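Glutamine synthetase (Streptomyces coelicolor, PDB 4BAX) belongs to the glutamine synthetase family and combines an N-terminal beta-Grasp domain with a catalytic domain in an assembly of ten chains. Local coordinates at residues A95-L100 / A189-S194; T118-T123 / S214-P219. All coordinates share one frame; numbering follows the deposited sequence.

Helix packing and strand pairing join sequence-distant parts of one catalytic domain here. Contact 1 sets A95-L100 against A189-S194 by apolar side chains, whereas contact 2 pairs strand 118-121 with strand 214-216 through four backbone hydrogen bonds. Helix 94-103 leads on to strand 110-121, and helix 190-210 to strand 214-216, so the same two consecutive helix-then-strand units meet twice. The contact centres are 28 Å apart, on opposite sides of the chain's centre, and their nearest atoms are about 10 Å apart. A bound sodium ion lies about 7 Å from the T216 side chain of contact 2, where S214 also meets a second subunit.

Contact 1. Residues A95-L100 / A189-S194; sequences AALAEL and APLEVS
L97 reaches across from one helix to P190, L191 and S194 in the first turn of another, a simple case of near-antiparallel helix packing inside the catalytic domain. The local axes of helix 95-100 and helix 190-194 come within 10.4 Å, and their directions differ by 151°. From CB, which heads for the opposite helix, the L97 side chain runs to a CG held anti to the backbone N (chi1 174°), and this carbon lies 4.0 Å from L191 CD2. There the chain forks. The CD1 branch of L97 ends on the ring of P190, 4.0 Å from its CB, with the two side chains crossing at about a right angle. The CD2 branch meets more: it lies 3.8 Å from L191 CD2 and also approaches the P190 carbonyl oxygen and the S194 hydroxyl. L191 runs the other way: its side chain slides past L97 in the opposite direction, and its CD1 settles over the backbone of A98, 4.1 Å from A98 CA. Beyond the pair, T327 of helix 323-341 touches L97 and bonds weakly to S194 OG, and F111 of strand 110-121 backs P190. The polar atoms near L97 CD2 are largely bonded within their own helix: P190 O accepts from S194 N at 3.1 Å and from S194 OG at 3.0 Å, the two donors arriving from opposite faces of the carbonyl plane.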
ATOM      1  N   ALA A  95     -16.664  50.280   3.496  1.00 30.23           N
ATOM      2  CA  ALA A  95     -17.211  51.624   3.338  1.00 30.92           C
ATOM      3  C   ALA A  95     -17.665  52.208   4.675  1.00 31.43           C
ATOM      4  O   ALA A  95     -17.532  53.413   4.899  1.00 31.34           O
ATOM      5  CB  ALA A  95     -18.347  51.639   2.308  1.00 31.01           C
ATOM      6  N   ALA A  96     -18.232  51.362   5.536  1.00 32.13           N
ATOM      7  CA  ALA A  96     -18.630  51.795   6.872  1.00 33.00           C
ATOM      8  C   ALA A  96     -17.424  52.207   7.709  1.00 34.11           C
ATOM      9  O   ALA A  96     -17.441  53.267   8.353  1.00 35.18           O
ATOM     10  CB  ALA A  96     -19.428  50.699   7.584  1.00 32.67           C
ATOM     11  N   LEU A  97     -16.351  51.421   7.631  1.00 33.96           N
ATOM     12  CA  LEU A  97     -15.121  51.748   8.355  1.00 33.72           C
ATOM     13  C   LEU A  97     -14.540  53.064   7.829  1.00 35.06           C
ATOM     14  O   LEU A  97     -13.999  53.853   8.602  1.00 35.47           O
ATOM     15  CB  LEU A  97     -14.100  50.608   8.285  1.00 32.05           C
ATOM     16  CG  LEU A  97     -12.730  50.940   8.897  1.00 31.09           C
ATOM     17  CD1 LEU A  97     -12.861  51.183  10.415  1.00 30.24           C
ATOM     18  CD2 LEU A  97     -11.669  49.833   8.618  1.00 19.53           C
ATOM     19  N   ALA A  98     -14.643  53.296   6.521  1.00 35.95           N
ATOM     20  CA  ALA A  98     -14.104  54.519   5.920  1.00 36.79           C
ATOM     21  C   ALA A  98     -14.809  55.764   6.486  1.00 37.86           C
ATOM     22  O   ALA A  98     -14.155  56.774   6.727  1.00 38.01           O
ATOM     23  CB  ALA A  98     -14.230  54.470   4.393  1.00 36.54           C
ATOM     24  N   GLU A  99     -16.121  55.686   6.716  1.00 38.83           N
ATOM     25  CA  GLU A  99     -16.863  56.805   7.321  1.00 40.36           C
ATOM     26  C   GLU A  99     -16.415  57.081   8.745  1.00 41.34           C
ATOM     27  O   GLU A  99     -16.161  58.234   9.096  1.00 41.98           O
ATOM     28  CB  GLU A  99     -18.390  56.526   7.297  1.00 43.42           C
ATOM     29  CG  GLU A  99     -19.166  56.582   5.935  1.00 98.39           C
ATOM     30  CD  GLU A  99     -18.335  56.859   4.669  1.00 98.61           C
ATOM     31  OE1 GLU A  99     -17.372  57.651   4.696  1.00 98.79           O
ATOM     32  OE2 GLU A  99     -18.665  56.286   3.606  1.00 98.63           O
ATOM     33  N   LEU A 100     -16.310  56.043   9.560  1.00 41.65           N
ATOM     34  CA  LEU A 100     -15.889  56.232  10.941  1.00 42.43           C
ATOM     35  C   LEU A 100     -14.423  56.643  11.088  1.00 42.73           C
ATOM     36  O   LEU A 100     -14.065  57.416  11.985  1.00 42.04           O
ATOM     37  CB  LEU A 100     -16.169  54.964  11.728  1.00 42.88           C
ATOM     38  CG  LEU A 100     -17.565  55.143  12.327  1.00 43.73           C
ATOM     39  CD1 LEU A 100     -18.634  54.497  11.429  1.00 44.00           C
ATOM     40  CD2 LEU A 100     -17.579  54.609  13.714  1.00 43.59           C
ATOM     41  N   ALA A 189      -3.035  52.147  10.833  1.00 36.73           N
ATOM     42  CA  ALA A 189      -4.322  52.838  10.797  1.00 37.06           C
ATOM     43  C   ALA A 189      -5.420  51.834  10.385  1.00 36.75           C
ATOM     44  O   ALA A 189      -5.126  50.847   9.699  1.00 36.88           O
ATOM     45  CB  ALA A 189      -4.247  53.993   9.806  1.00 37.42           C
ATOM     46  N   PRO A 190      -6.687  52.099  10.766  1.00 35.99           N
ATOM     47  CA  PRO A 190      -7.754  51.084  10.649  1.00 35.35           C
ATOM     48  C   PRO A 190      -7.948  50.536   9.232  1.00 35.12           C
ATOM     49  O   PRO A 190      -8.001  49.317   9.041  1.00 34.79           O
ATOM     50  CB  PRO A 190      -9.016  51.845  11.089  1.00 35.27           C
ATOM     51  CG  PRO A 190      -8.523  52.943  11.974  1.00 35.43           C
ATOM     52  CD  PRO A 190      -7.140  53.313  11.478  1.00 35.75           C
ATOM     53  N   LEU A 191      -7.989  51.417   8.240  1.00 35.23           N
ATOM     54  CA  LEU A 191      -8.128  50.951   6.867  1.00 35.36           C
ATOM     55  C   LEU A 191      -6.895  50.202   6.387  1.00 35.63           C
ATOM     56  O   LEU A 191      -7.003  49.156   5.741  1.00 35.10           O
ATOM     57  CB  LEU A 191      -8.476  52.106   5.915  1.00 35.25           C
ATOM     58  CG  LEU A 191      -9.902  52.647   6.066  1.00 35.07           C
ATOM     59  CD1 LEU A 191     -10.035  54.061   5.500  1.00 35.18           C
ATOM     60  CD2 LEU A 191     -10.898  51.702   5.388  1.00 34.85           C
ATOM     61  N   GLU A 192      -5.722  50.721   6.734  1.00 36.61           N
ATOM     62  CA  GLU A 192      -4.484  50.093   6.311  1.00 37.22           C
ATOM     63  C   GLU A 192      -4.290  48.708   6.975  1.00 35.49           C
ATOM     64  O   GLU A 192      -3.886  47.736   6.321  1.00 34.54           O
ATOM     65  CB  GLU A 192      -3.284  51.023   6.550  1.00 39.50           C
ATOM     66  CG  GLU A 192      -1.994  50.591   5.841  1.00 42.22           C
ATOM     67  CD  GLU A 192      -2.021  50.735   4.309  1.00 44.98           C
ATOM     68  OE1 GLU A 192      -3.043  51.201   3.748  1.00 46.31           O
ATOM     69  OE2 GLU A 192      -1.021  50.336   3.657  1.00 45.42           O
ATOM     70  N   VAL A 193      -4.604  48.611   8.259  1.00 34.87           N
ATOM     71  CA  VAL A 193      -4.471  47.337   8.953  1.00 34.64           C
ATOM     72  C   VAL A 193      -5.421  46.260   8.440  1.00 34.28           C
ATOM     73  O   VAL A 193      -5.040  45.087   8.315  1.00 33.95           O
ATOM     74  CB  VAL A 193      -4.588  47.498  10.492  1.00 29.81           C
ATOM     75  CG1 VAL A 193      -6.051  47.564  10.953  1.00 29.31           C
ATOM     76  CG2 VAL A 193      -3.808  46.392  11.200  1.00 29.79           C
ATOM     77  N   SER A 194      -6.635  46.688   8.095  1.00 33.92           N
ATOM     78  CA  SER A 194      -7.686  45.805   7.626  1.00 32.61           C
ATOM     79  C   SER A 194      -7.391  45.288   6.240  1.00 32.49           C
ATOM     80  O   SER A 194      -7.566  44.093   5.959  1.00 32.46           O
ATOM     81  CB  SER A 194      -9.030  46.542   7.634  1.00 31.77           C
ATOM     82  OG  SER A 194      -9.554  46.740   8.936  1.00 31.26           O
TER

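Contact 2. Residues T118-T123 / S214-P219; sequences TFFKGT and SATLDP
T118 opens an antiparallel pairing with T216 in which each residue is both donor and acceptor: T118 N bonds to T216 O at 3.1 Å, and T216 N returns to T118 O at 3.0 Å. The OG1 of T118 bonds to Q180 and also donates to a water that in turn donates to T216 O. F119 comes next, in a non-hydrogen-bonded pair with A215. Its CG stands anti to the carbonyl carbon (chi1 -74°), and the ring presents an edge to S214 O, which lies in its plane, while CE1 reaches A215 CB at 4.2 Å. V154 and V155 of helix 152-164 also pack on this ring. At F120 the side chain returns to the face shared by T118, S214 and T216. Its backbone closes a second reciprocal pair, with F120 N to S214 O at 2.7 Å and S214 N to F120 O at 2.8 Å, and its ring carries CE1 to 4.0 Å from T216 CG2 as the two side chains cross obliquely. The S214 hydroxyl is held by D147 of a second subunit, which ties this strand to the assembly. On the partner, T216 OG1, anti to its own N (chi1 -168°), accepts from D218 N at 3.2 Å, so the short strand ends in an ST turn. Together these elements form a short antiparallel ladder, the N-to-C directions of strands 118-121 and 214-216 differing by 137°, within the mixed sheet of the glutamine synthetase catalytic domain.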
ATOM      1  N   THR A 118      -5.162  27.642  12.164  1.00 26.32           N
ATOM      2  CA  THR A 118      -4.792  26.245  12.385  1.00 25.45           C
ATOM      3  C   THR A 118      -4.655  25.514  11.054  1.00 24.70           C
ATOM      4  O   THR A 118      -5.533  25.637  10.188  1.00 24.88           O
ATOM      5  CB  THR A 118      -5.836  25.532  13.295  1.00 22.98           C
ATOM      6  OG1 THR A 118      -6.176  26.388  14.405  1.00 22.95           O
ATOM      7  CG2 THR A 118      -5.290  24.202  13.822  1.00 22.21           C
ATOM      8  N   PHE A 119      -3.564  24.765  10.892  1.00 24.14           N
ATOM      9  CA  PHE A 119      -3.371  23.934   9.694  1.00 24.31           C
ATOM     10  C   PHE A 119      -4.177  22.638   9.701  1.00 24.79           C
ATOM     11  O   PHE A 119      -4.261  21.941  10.724  1.00 23.96           O
ATOM     12  CB  PHE A 119      -1.894  23.600   9.466  1.00 23.80           C
ATOM     13  CG  PHE A 119      -1.091  24.746   8.949  1.00 24.02           C
ATOM     14  CD1 PHE A 119      -1.543  25.493   7.889  1.00 23.87           C
ATOM     15  CD2 PHE A 119       0.116  25.111   9.566  1.00 24.47           C
ATOM     16  CE1 PHE A 119      -0.795  26.580   7.424  1.00 24.25           C
ATOM     17  CE2 PHE A 119       0.858  26.195   9.115  1.00 24.37           C
ATOM     18  CZ  PHE A 119       0.401  26.929   8.040  1.00 24.40           C
ATOM     19  N   PHE A 120      -4.694  22.274   8.530  1.00 26.24           N
ATOM     20  CA  PHE A 120      -5.426  21.024   8.389  1.00 27.41           C
ATOM     21  C   PHE A 120      -4.929  20.295   7.154  1.00 29.74           C
ATOM     22  O   PHE A 120      -4.541  20.919   6.163  1.00 29.62           O
ATOM     23  CB  PHE A 120      -6.932  21.283   8.260  1.00 26.47           C
ATOM     24  CG  PHE A 120      -7.677  21.252   9.564  1.00 26.09           C
ATOM     25  CD1 PHE A 120      -7.502  22.263  10.508  1.00 25.85           C
ATOM     26  CD2 PHE A 120      -8.535  20.194   9.867  1.00 26.13           C
ATOM     27  CE1 PHE A 120      -8.182  22.225  11.731  1.00 25.98           C
ATOM     28  CE2 PHE A 120      -9.231  20.154  11.091  1.00 26.00           C
ATOM     29  CZ  PHE A 120      -9.047  21.178  12.021  1.00 26.12           C
ATOM     30  N   LYS A 121      -4.929  18.971   7.221  1.00 32.10           N
ATOM     31  CA  LYS A 121      -4.728  18.159   6.038  1.00 33.92           C
ATOM     32  C   LYS A 121      -6.005  17.325   5.846  1.00 34.72           C
ATOM     33  O   LYS A 121      -6.226  16.304   6.527  1.00 35.73           O
ATOM     34  CB  LYS A 121      -3.504  17.261   6.201  1.00 34.92           C
ATOM     35  CG  LYS A 121      -3.362  16.331   5.013  1.00 35.86           C
ATOM     36  CD  LYS A 121      -2.384  16.853   3.974  1.00 36.63           C
ATOM     37  CE  LYS A 121      -2.712  16.263   2.587  1.00 37.22           C
ATOM     38  NZ  LYS A 121      -1.595  16.320   1.593  1.00 37.59           N
ATOM     39  N   GLY A 122      -6.829  17.775   4.903  1.00 34.24           N
ATOM     40  CA  GLY A 122      -8.191  17.285   4.766  1.00 33.90           C
ATOM     41  C   GLY A 122      -9.032  17.644   5.979  1.00 33.74           C
ATOM     42  O   GLY A 122      -8.995  18.799   6.434  1.00 33.63           O
ATOM     43  N   THR A 123      -9.751  16.661   6.519  1.00 33.43           N
ATOM     44  CA  THR A 123     -10.569  16.864   7.715  1.00 33.23           C
ATOM     45  C   THR A 123      -9.734  16.742   8.986  1.00 33.75           C
ATOM     46  O   THR A 123     -10.220  16.998  10.098  1.00 34.03           O
ATOM     47  CB  THR A 123     -11.741  15.854   7.779  1.00 32.76           C
ATOM     48  OG1 THR A 123     -11.268  14.536   7.458  1.00 32.97           O
ATOM     49  CG2 THR A 123     -12.869  16.263   6.839  1.00 32.26           C
ATOM     50  N   SER A 214      -4.074  23.005   4.318  1.00 27.67           N
ATOM     51  CA  SER A 214      -5.117  23.997   4.443  1.00 27.74           C
ATOM     52  C   SER A 214      -4.930  24.791   5.719  1.00 27.94           C
ATOM     53  O   SER A 214      -4.384  24.280   6.710  1.00 28.00           O
ATOM     54  CB  SER A 214      -6.480  23.321   4.474  1.00 27.81           C
ATOM     55  OG  SER A 214      -6.807  22.813   3.195  1.00 28.11           O
ATOM     56  N   ALA A 215      -5.431  26.024   5.700  1.00 27.73           N
ATOM     57  CA  ALA A 215      -5.470  26.853   6.884  1.00 27.30           C
ATOM     58  C   ALA A 215      -6.924  27.219   7.148  1.00 27.22           C
ATOM     59  O   ALA A 215      -7.707  27.395   6.209  1.00 27.01           O
ATOM     60  CB  ALA A 215      -4.628  28.107   6.687  1.00 27.37           C
ATOM     61  N   THR A 216      -7.286  27.280   8.426  1.00 27.50           N
ATOM     62  CA  THR A 216      -8.631  27.669   8.821  1.00 27.80           C
ATOM     63  C   THR A 216      -8.605  28.744   9.887  1.00 28.35           C
ATOM     64  O   THR A 216      -7.698  28.762  10.731  1.00 28.40           O
ATOM     65  CB  THR A 216      -9.491  26.450   9.267  1.00 21.32           C
ATOM     66  OG1 THR A 216     -10.865  26.856   9.367  1.00 21.65           O
ATOM     67  CG2 THR A 216      -9.052  25.962  10.611  1.00 20.88           C
ATOM     68  N   LEU A 217      -9.570  29.661   9.812  1.00 28.89           N
ATOM     69  CA  LEU A 217      -9.716  30.711  10.810  1.00 28.68           C
ATOM     70  C   LEU A 217     -10.903  30.354  11.709  1.00 28.69           C
ATOM     71  O   LEU A 217     -11.428  31.215  12.410  1.00 28.87           O
ATOM     72  CB  LEU A 217      -9.905  32.086  10.169  1.00 28.68           C
ATOM     73  CG  LEU A 217      -8.730  32.615   9.344  1.00 29.31           C
ATOM     74  CD1 LEU A 217      -8.880  34.133   8.945  1.00 11.93           C
ATOM     75  CD2 LEU A 217      -7.424  32.354  10.075  1.00 29.43           C
ATOM     76  N   ASP A 218     -11.299  29.077  11.686  1.00 28.61           N
ATOM     77  CA  ASP A 218     -12.338  28.564  12.581  1.00 28.85           C
ATOM     78  C   ASP A 218     -11.866  28.785  14.019  1.00 28.69           C
ATOM     79  O   ASP A 218     -10.736  28.462  14.361  1.00 28.68           O
ATOM     80  CB  ASP A 218     -12.634  27.069  12.311  1.00 28.85           C
ATOM     81  CG  ASP A 218     -13.524  26.843  11.062  1.00 48.91           C
ATOM     82  OD1 ASP A 218     -14.026  27.836  10.491  1.00 49.18           O
ATOM     83  OD2 ASP A 218     -13.719  25.672  10.640  1.00 48.60           O
ATOM     84  N   PRO A 219     -12.736  29.355  14.860  1.00 28.80           N
ATOM     85  CA  PRO A 219     -12.434  29.749  16.246  1.00 29.09           C
ATOM     86  C   PRO A 219     -12.175  28.580  17.181  1.00 29.71           C
ATOM     87  O   PRO A 219     -11.394  28.725  18.119  1.00 30.11           O
ATOM     88  CB  PRO A 219     -13.692  30.517  16.682  1.00 29.01           C
ATOM     89  CG  PRO A 219     -14.759  30.052  15.774  1.00 29.08           C
ATOM     90  CD  PRO A 219     -14.111  29.704  14.463  1.00 28.82           C
TER
HETATM   91  O   HOH W   1      -8.474  27.974  13.607  1.00 26.26           O